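Local coordinates for protein NADPH-flavin oxidoreductase (Vibrio harveyi, PDB 1BKJ) that catalyses the NADPH-dependent reduction of FMN to FMNH2, working as a homodimer that supplies reduced flavin to luciferase in bioluminescence, at residues Ala33-Val46 with Ile103-Cys115. Numbering follows the deposited sequence.
With FMN (flavin mononucleotide), chain F; PO4 (phosphate ion), chain E.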
ATOM      1  N   ALA A  33       5.855 -13.345   5.733  1.00 14.59           N
ATOM      2  CA  ALA A  33       6.429 -12.006   5.642  1.00 14.28           C
ATOM      3  C   ALA A  33       5.310 -10.993   5.368  1.00 14.40           C
ATOM      4  O   ALA A  33       5.280  -9.914   5.968  1.00 14.46           O
ATOM      5  CB  ALA A  33       7.462 -11.954   4.548  1.00 14.34           C
ATOM      6  N   GLY A  34       4.363 -11.388   4.511  1.00 14.04           N
ATOM      7  CA  GLY A  34       3.224 -10.557   4.193  1.00 14.03           C
ATOM      8  C   GLY A  34       2.331 -10.387   5.415  1.00 14.41           C
ATOM      9  O   GLY A  34       1.934  -9.260   5.733  1.00 14.43           O
ATOM     10  N   LEU A  35       2.092 -11.480   6.149  1.00 14.04           N
ATOM     11  CA  LEU A  35       1.249 -11.449   7.343  1.00 14.02           C
ATOM     12  C   LEU A  35       1.807 -10.584   8.471  1.00 13.67           C
ATOM     13  O   LEU A  35       1.042  -9.984   9.213  1.00 13.93           O
ATOM     14  CB  LEU A  35       0.960 -12.861   7.849  1.00 14.68           C
ATOM     15  CG  LEU A  35       0.043 -13.736   6.996  1.00 15.21           C
ATOM     16  CD1 LEU A  35       0.006 -15.107   7.613  1.00 15.33           C
ATOM     17  CD2 LEU A  35      -1.349 -13.158   6.906  1.00 15.97           C
ATOM     18  N   ALA A  36       3.130 -10.446   8.513  1.00 13.22           N
ATOM     19  CA  ALA A  36       3.836  -9.639   9.511  1.00 13.32           C
ATOM     20  C   ALA A  36       3.700  -8.116   9.290  1.00 13.16           C
ATOM     21  O   ALA A  36       4.184  -7.322  10.107  1.00 13.04           O
ATOM     22  CB  ALA A  36       5.324 -10.042   9.561  1.00 13.18           C
ATOM     23  N   ALA A  37       3.038  -7.713   8.199  1.00 12.15           N
ATOM     24  CA  ALA A  37       2.829  -6.291   7.883  1.00 12.16           C
ATOM     25  C   ALA A  37       1.855  -5.620   8.861  1.00 12.19           C
ATOM     26  O   ALA A  37       0.997  -6.294   9.437  1.00 12.28           O
ATOM     27  CB  ALA A  37       2.291  -6.150   6.469  1.00 11.28           C
ATOM     28  N   SER A  38       1.994  -4.301   9.045  1.00 12.33           N
ATOM     29  CA  SER A  38       1.087  -3.521   9.901  1.00 12.39           C
ATOM     30  C   SER A  38      -0.320  -3.611   9.310  1.00 12.59           C
ATOM     31  O   SER A  38      -0.474  -3.739   8.092  1.00 12.74           O
ATOM     32  CB  SER A  38       1.502  -2.048   9.930  1.00 12.14           C
ATOM     33  OG  SER A  38       2.725  -1.858  10.603  1.00 12.38           O
ATOM     34  N   SER A  39      -1.332  -3.498  10.159  1.00 12.92           N
ATOM     35  CA  SER A  39      -2.716  -3.590   9.722  1.00 12.93           C
ATOM     36  C   SER A  39      -3.523  -2.486  10.414  1.00 13.39           C
ATOM     37  O   SER A  39      -3.427  -2.335  11.639  1.00 13.95           O
ATOM     38  CB  SER A  39      -3.259  -4.979  10.067  1.00 12.54           C
ATOM     39  OG  SER A  39      -4.653  -5.060   9.826  1.00 14.76           O
ATOM     40  N   SER A  40      -4.294  -1.716   9.635  1.00 12.98           N
ATOM     41  CA  SER A  40      -5.118  -0.621  10.169  1.00 13.31           C
ATOM     42  C   SER A  40      -6.143  -1.150  11.148  1.00 13.91           C
ATOM     43  O   SER A  40      -6.944  -2.005  10.783  1.00 13.05           O
ATOM     44  CB  SER A  40      -5.849   0.129   9.054  1.00 12.93           C
ATOM     45  OG  SER A  40      -4.964   0.656   8.092  1.00 11.94           O
ATOM     46  N   SER A  41      -6.045  -0.689  12.401  1.00 14.73           N
ATOM     47  CA  SER A  41      -6.926  -1.073  13.530  1.00 15.84           C
ATOM     48  C   SER A  41      -6.975  -2.593  13.764  1.00 16.24           C
ATOM     49  O   SER A  41      -7.934  -3.113  14.358  1.00 16.26           O
ATOM     50  CB  SER A  41      -8.351  -0.494  13.369  1.00 15.92           C
ATOM     51  OG  SER A  41      -8.346   0.903  13.169  1.00 17.29           O
ATOM     52  N   MET A  42      -5.934  -3.287  13.276  1.00 16.20           N
ATOM     53  CA  MET A  42      -5.799  -4.751  13.346  1.00 17.03           C
ATOM     54  C   MET A  42      -7.031  -5.448  12.702  1.00 16.29           C
ATOM     55  O   MET A  42      -7.396  -6.571  13.055  1.00 17.07           O
ATOM     56  CB  MET A  42      -5.557  -5.192  14.802  1.00 18.07           C
ATOM     57  CG  MET A  42      -4.947  -6.558  14.993  1.00 20.71           C
ATOM     58  SD  MET A  42      -3.527  -6.899  13.977  1.00 23.30           S
ATOM     59  CE  MET A  42      -2.951  -8.381  14.747  1.00 23.18           C
ATOM     60  N   LEU A  43      -7.632  -4.766  11.719  1.00 15.22           N
ATOM     61  CA  LEU A  43      -8.824  -5.234  11.020  1.00 14.24           C
ATOM     62  C   LEU A  43      -8.574  -6.432  10.125  1.00 13.59           C
ATOM     63  O   LEU A  43      -9.470  -7.230   9.919  1.00 12.91           O
ATOM     64  CB  LEU A  43      -9.468  -4.093  10.220  1.00 15.45           C
ATOM     65  CG  LEU A  43     -10.120  -2.903  10.951  1.00 16.49           C
ATOM     66  CD1 LEU A  43     -10.335  -1.723  10.011  1.00 16.19           C
ATOM     67  CD2 LEU A  43     -11.427  -3.332  11.582  1.00 17.20           C
ATOM     68  N   GLN A  44      -7.330  -6.568   9.647  1.00 13.77           N
ATOM     69  CA  GLN A  44      -6.884  -7.663   8.763  1.00 13.54           C
ATOM     70  C   GLN A  44      -7.851  -7.836   7.579  1.00 13.90           C
ATOM     71  O   GLN A  44      -8.571  -8.826   7.470  1.00 13.54           O
ATOM     72  CB  GLN A  44      -6.654  -8.939   9.582  1.00 12.78           C
ATOM     73  CG  GLN A  44      -5.531  -8.748  10.590  1.00 13.50           C
ATOM     74  CD  GLN A  44      -5.281  -9.965  11.427  1.00 14.59           C
ATOM     75  OE1 GLN A  44      -4.695 -10.940  10.960  1.00 15.32           O
ATOM     76  NE2 GLN A  44      -5.744  -9.935  12.667  1.00 14.30           N
ATOM     77  N   VAL A  45      -7.849  -6.825   6.710  1.00 13.82           N
ATOM     78  CA  VAL A  45      -8.761  -6.734   5.566  1.00 14.16           C
ATOM     79  C   VAL A  45      -8.284  -7.209   4.191  1.00 13.88           C
ATOM     80  O   VAL A  45      -8.914  -6.906   3.165  1.00 13.94           O
ATOM     81  CB  VAL A  45      -9.289  -5.279   5.438  1.00 14.49           C
ATOM     82  CG1 VAL A  45      -9.948  -4.890   6.699  1.00 15.56           C
ATOM     83  CG2 VAL A  45      -8.156  -4.293   5.125  1.00 14.48           C
ATOM     84  N   VAL A  46      -7.158  -7.914   4.174  1.00 13.76           N
ATOM     85  CA  VAL A  46      -6.583  -8.408   2.926  1.00 13.90           C
ATOM     86  C   VAL A  46      -6.707  -9.927   2.786  1.00 14.74           C
ATOM     87  O   VAL A  46      -6.545 -10.677   3.758  1.00 14.86           O
ATOM     88  CB  VAL A  46      -5.084  -7.999   2.799  1.00 13.24           C
ATOM     89  CG1 VAL A  46      -4.530  -8.342   1.406  1.00 12.18           C
ATOM     90  CG2 VAL A  46      -4.908  -6.504   3.093  1.00 12.40           C
ATOM     91  N   ILE A 103      -8.642   1.897   3.292  1.00 13.23           N
ATOM     92  CA  ILE A 103      -7.890   1.031   4.217  1.00 13.10           C
ATOM     93  C   ILE A 103      -7.502  -0.243   3.474  1.00 12.53           C
ATOM     94  O   ILE A 103      -6.355  -0.664   3.560  1.00 12.68           O
ATOM     95  CB  ILE A 103      -8.696   0.706   5.520  1.00 13.18           C
ATOM     96  CG1 ILE A 103      -8.605   1.891   6.477  1.00 13.10           C
ATOM     97  CG2 ILE A 103      -8.165  -0.572   6.241  1.00 13.11           C
ATOM     98  CD1 ILE A 103      -9.508   1.756   7.707  1.00 14.13           C
ATOM     99  N   GLY A 104      -8.447  -0.807   2.718  1.00 12.09           N
ATOM    100  CA  GLY A 104      -8.193  -2.007   1.935  1.00 12.31           C
ATOM    101  C   GLY A 104      -7.060  -1.841   0.927  1.00 12.27           C
ATOM    102  O   GLY A 104      -6.197  -2.707   0.838  1.00 12.74           O
ATOM    103  N   ALA A 105      -7.036  -0.707   0.226  1.00 12.10           N
ATOM    104  CA  ALA A 105      -5.998  -0.400  -0.762  1.00 11.57           C
ATOM    105  C   ALA A 105      -4.619  -0.125  -0.146  1.00 11.71           C
ATOM    106  O   ALA A 105      -3.610  -0.650  -0.626  1.00 11.58           O
ATOM    107  CB  ALA A 105      -6.438   0.761  -1.633  1.00 12.00           C
ATOM    108  N   VAL A 106      -4.584   0.673   0.927  1.00 11.23           N
ATOM    109  CA  VAL A 106      -3.342   1.001   1.620  1.00 11.27           C
ATOM    110  C   VAL A 106      -2.734  -0.264   2.256  1.00 11.44           C
ATOM    111  O   VAL A 106      -1.561  -0.562   2.038  1.00 10.83           O
ATOM    112  CB  VAL A 106      -3.582   2.112   2.704  1.00 11.09           C
ATOM    113  CG1 VAL A 106      -2.396   2.239   3.654  1.00 10.92           C
ATOM    114  CG2 VAL A 106      -3.812   3.449   2.029  1.00 10.68           C
ATOM    115  N   ASP A 107      -3.548  -1.011   3.002  1.00 11.28           N
ATOM    116  CA  ASP A 107      -3.094  -2.235   3.670  1.00 11.49           C
ATOM    117  C   ASP A 107      -2.648  -3.329   2.695  1.00 11.72           C
ATOM    118  O   ASP A 107      -1.715  -4.058   3.010  1.00 11.59           O
ATOM    119  CB  ASP A 107      -4.155  -2.757   4.645  1.00 11.27           C
ATOM    120  CG  ASP A 107      -4.270  -1.910   5.922  1.00 11.88           C
ATOM    121  OD1 ASP A 107      -3.873  -0.724   5.945  1.00 11.55           O
ATOM    122  OD2 ASP A 107      -4.794  -2.436   6.921  1.00 11.22           O
ATOM    123  N   SER A 108      -3.267  -3.401   1.507  1.00 11.98           N
ATOM    124  CA  SER A 108      -2.899  -4.388   0.469  1.00 12.98           C
ATOM    125  C   SER A 108      -1.513  -4.076  -0.072  1.00 12.65           C
ATOM    126  O   SER A 108      -0.720  -4.979  -0.266  1.00 12.15           O
ATOM    127  CB  SER A 108      -3.887  -4.387  -0.691  1.00 13.78           C
ATOM    128  OG  SER A 108      -5.098  -5.019  -0.313  1.00 17.12           O
ATOM    129  N   GLY A 109      -1.242  -2.785  -0.270  1.00 12.49           N
ATOM    130  CA  GLY A 109       0.052  -2.316  -0.744  1.00 12.93           C
ATOM    131  C   GLY A 109       1.167  -2.616   0.258  1.00 13.13           C
ATOM    132  O   GLY A 109       2.237  -3.085  -0.130  1.00 13.34           O
ATOM    133  N   ILE A 110       0.908  -2.377   1.548  1.00 12.70           N
ATOM    134  CA  ILE A 110       1.868  -2.651   2.630  1.00 12.36           C
ATOM    135  C   ILE A 110       2.186  -4.157   2.672  1.00 12.70           C
ATOM    136  O   ILE A 110       3.349  -4.548   2.647  1.00 12.70           O
ATOM    137  CB  ILE A 110       1.298  -2.210   4.014  1.00 12.43           C
ATOM    138  CG1 ILE A 110       1.096  -0.698   4.034  1.00 12.66           C
ATOM    139  CG2 ILE A 110       2.227  -2.617   5.171  1.00 11.84           C
ATOM    140  CD1 ILE A 110       0.281  -0.226   5.187  1.00 13.08           C
ATOM    141  N   MET A 111       1.144  -4.984   2.704  1.00 12.37           N
ATOM    142  CA  MET A 111       1.307  -6.434   2.747  1.00 13.16           C
ATOM    143  C   MET A 111       2.050  -6.996   1.530  1.00 12.96           C
ATOM    144  O   MET A 111       2.984  -7.807   1.692  1.00 12.69           O
ATOM    145  CB  MET A 111      -0.052  -7.125   2.896  1.00 12.55           C
ATOM    146  CG  MET A 111       0.054  -8.617   2.985  1.00 14.42           C
ATOM    147  SD  MET A 111      -1.467  -9.444   3.171  1.00 17.80           S
ATOM    148  CE  MET A 111      -1.571  -9.443   4.908  1.00 18.19           C
ATOM    149  N   ALA A 112       1.628  -6.564   0.335  1.00 11.89           N
ATOM    150  CA  ALA A 112       2.231  -7.010  -0.917  1.00 12.06           C
ATOM    151  C   ALA A 112       3.701  -6.657  -1.042  1.00 11.96           C
ATOM    152  O   ALA A 112       4.484  -7.458  -1.561  1.00 11.76           O
ATOM    153  CB  ALA A 112       1.468  -6.487  -2.088  1.00 11.44           C
ATOM    154  N   GLN A 113       4.082  -5.487  -0.525  1.00 11.76           N
ATOM    155  CA  GLN A 113       5.470  -5.075  -0.578  1.00 11.72           C
ATOM    156  C   GLN A 113       6.333  -5.933   0.329  1.00 12.13           C
ATOM    157  O   GLN A 113       7.478  -6.200  -0.008  1.00 12.26           O
ATOM    158  CB  GLN A 113       5.631  -3.572  -0.309  1.00 12.18           C
ATOM    159  CG  GLN A 113       7.054  -3.009  -0.492  1.00 11.11           C
ATOM    160  CD  GLN A 113       7.691  -3.287  -1.861  1.00 11.75           C
ATOM    161  OE1 GLN A 113       7.007  -3.553  -2.846  1.00 12.32           O
ATOM    162  NE2 GLN A 113       9.010  -3.199  -1.918  1.00 11.46           N
ATOM    163  N   ASN A 114       5.763  -6.416   1.437  1.00 11.82           N
ATOM    164  CA  ASN A 114       6.486  -7.310   2.344  1.00 12.34           C
ATOM    165  C   ASN A 114       6.729  -8.654   1.637  1.00 12.28           C
ATOM    166  O   ASN A 114       7.846  -9.177   1.668  1.00 12.45           O
ATOM    167  CB  ASN A 114       5.700  -7.529   3.634  1.00 12.36           C
ATOM    168  CG  ASN A 114       6.192  -6.666   4.781  1.00 12.87           C
ATOM    169  OD1 ASN A 114       6.966  -5.732   4.605  1.00 13.96           O
ATOM    170  ND2 ASN A 114       5.746  -6.992   5.973  1.00 13.54           N
ATOM    171  N   CYS A 115       5.707  -9.135   0.916  1.00 12.07           N
ATOM    172  CA  CYS A 115       5.763 -10.390   0.150  1.00 12.40           C
ATOM    173  C   CYS A 115       6.834 -10.309  -0.929  1.00 12.81           C
ATOM    174  O   CYS A 115       7.702 -11.183  -1.002  1.00 12.55           O
ATOM    175  CB  CYS A 115       4.416 -10.697  -0.506  1.00 11.61           C
ATOM    176  SG  CYS A 115       3.124 -11.213   0.628  1.00 13.69           S
TER
HETATM  177  N1  FMN F 241      -1.519   2.701  15.282  1.00 13.17           N
HETATM  178  C2  FMN F 241      -1.745   3.734  16.153  1.00 13.93           C
HETATM  179  O2  FMN F 241      -1.429   3.674  17.322  1.00 15.32           O
HETATM  180  N3  FMN F 241      -2.399   4.816  15.559  1.00 13.32           N
HETATM  181  C4  FMN F 241      -2.778   4.973  14.217  1.00 13.23           C
HETATM  182  O4  FMN F 241      -3.295   6.039  13.861  1.00 13.02           O
HETATM  183  C4A FMN F 241      -2.540   3.775  13.410  1.00 13.39           C
HETATM  184  N5  FMN F 241      -2.789   3.892  12.035  1.00 13.20           N
HETATM  185  C5A FMN F 241      -2.446   2.873  11.142  1.00 12.90           C
HETATM  186  C6  FMN F 241      -2.710   3.074   9.795  1.00 11.49           C
HETATM  187  C7  FMN F 241      -2.276   2.125   8.873  1.00 12.04           C
HETATM  188  C7M FMN F 241      -2.225   2.561   7.402  1.00 10.97           C
HETATM  189  C8  FMN F 241      -1.711   0.869   9.311  1.00 12.31           C
HETATM  190  C8M FMN F 241      -1.292  -0.228   8.370  1.00 11.36           C
HETATM  191  C9  FMN F 241      -1.512   0.617  10.671  1.00 11.88           C
HETATM  192  C9A FMN F 241      -1.821   1.651  11.627  1.00 13.02           C
HETATM  193  N10 FMN F 241      -1.534   1.548  13.032  1.00 13.63           N
HETATM  194  C10 FMN F 241      -1.863   2.615  13.918  1.00 13.77           C
HETATM  195  C1' FMN F 241      -0.740   0.555  13.557  1.00 14.80           C
HETATM  196  C2' FMN F 241      -1.418  -0.643  14.252  1.00 16.26           C
HETATM  197  O2' FMN F 241      -2.713  -0.571  14.794  1.00 16.55           O
HETATM  198  C3' FMN F 241      -0.877  -1.989  13.985  1.00 16.07           C
HETATM  199  O3' FMN F 241      -0.223  -2.192  12.760  1.00 15.11           O
HETATM  200  C4' FMN F 241      -1.447  -3.216  14.631  1.00 16.54           C
HETATM  201  O4' FMN F 241      -2.474  -3.158  15.616  1.00 17.19           O
HETATM  202  C5' FMN F 241      -0.749  -4.500  14.407  1.00 16.52           C
HETATM  203  O5' FMN F 241       0.339  -4.345  15.354  1.00 16.28           O
HETATM  204  P   FMN F 241       1.880  -4.317  14.995  1.00 16.86           P
HETATM  205  O1P FMN F 241       2.120  -5.694  14.573  1.00 17.70           O
HETATM  206  O2P FMN F 241       2.498  -3.964  16.272  1.00 17.82           O
HETATM  207  O3P FMN F 241       2.116  -3.325  13.924  1.00 16.71           O
HETATM  208  P   PO4 E 999      -5.311   2.023  15.240  1.00 32.95           P
HETATM  209  O1  PO4 E 999      -6.815   1.849  15.431  1.00 34.44           O
HETATM  210  O2  PO4 E 999      -4.659   1.236  14.170  1.00 32.13           O
HETATM  211  O3  PO4 E 999      -5.369   3.467  14.835  1.00 33.86           O
HETATM  212  O4  PO4 E 999      -4.867   1.632  16.648  1.00 34.57           O
HETATM  213  O   HOH W   1       6.669  -6.529   8.894  1.00 13.78           O
HETATM  214  O   HOH W   2      -1.282  -5.106   5.613  1.00 19.45           O
HETATM  215  O   HOH W   3      -5.516  -5.033   7.122  1.00 16.67           O
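Asp107 of helix 98-121 grips Ser40 in the loop after helix 24-35, tying down an FMN-binding loop of the nitroreductase fold at the dimer interface. Both carboxylate oxygens are used, each on its syn side: OD2 takes Ser40 N (2.9 Å, 164°) and OD1 takes Ser40 OG (2.8 Å), a two-point grip that fixes the rotation of the carboxylate. A water donates a second bond to OD2, the third to the carboxylate, and also joins Ser39 OG and Val45 N; another links Ser38 O to Asp107 O. Ser39 N, in turn, donates to the ribityl O3' of FMN (3.1 Å), whereas Arg15 and Lys167, hydrogen-bonded to the same FMN, belong to the second subunit. Apolar contacts flank the polar centre. Val45 CG2 lies on Ile103 CG2, the side chains crossing at about a right angle, and Ile110 reaches Ala37 CB with CG2 and the flavin methyl C8M with CD1 (3.6 Å). Met111 runs extended to SD, then bends (chi3 -89°), bringing CE to 3.6 Å from Gly34 O while SD meets Val46 CG1. Asn114 OD1 accepts from Gln113 NE2 of the second subunit; its ND2 donates to Ala33 O at 3.0 Å, the acceptor lying 29° out of the Asn114 amide plane.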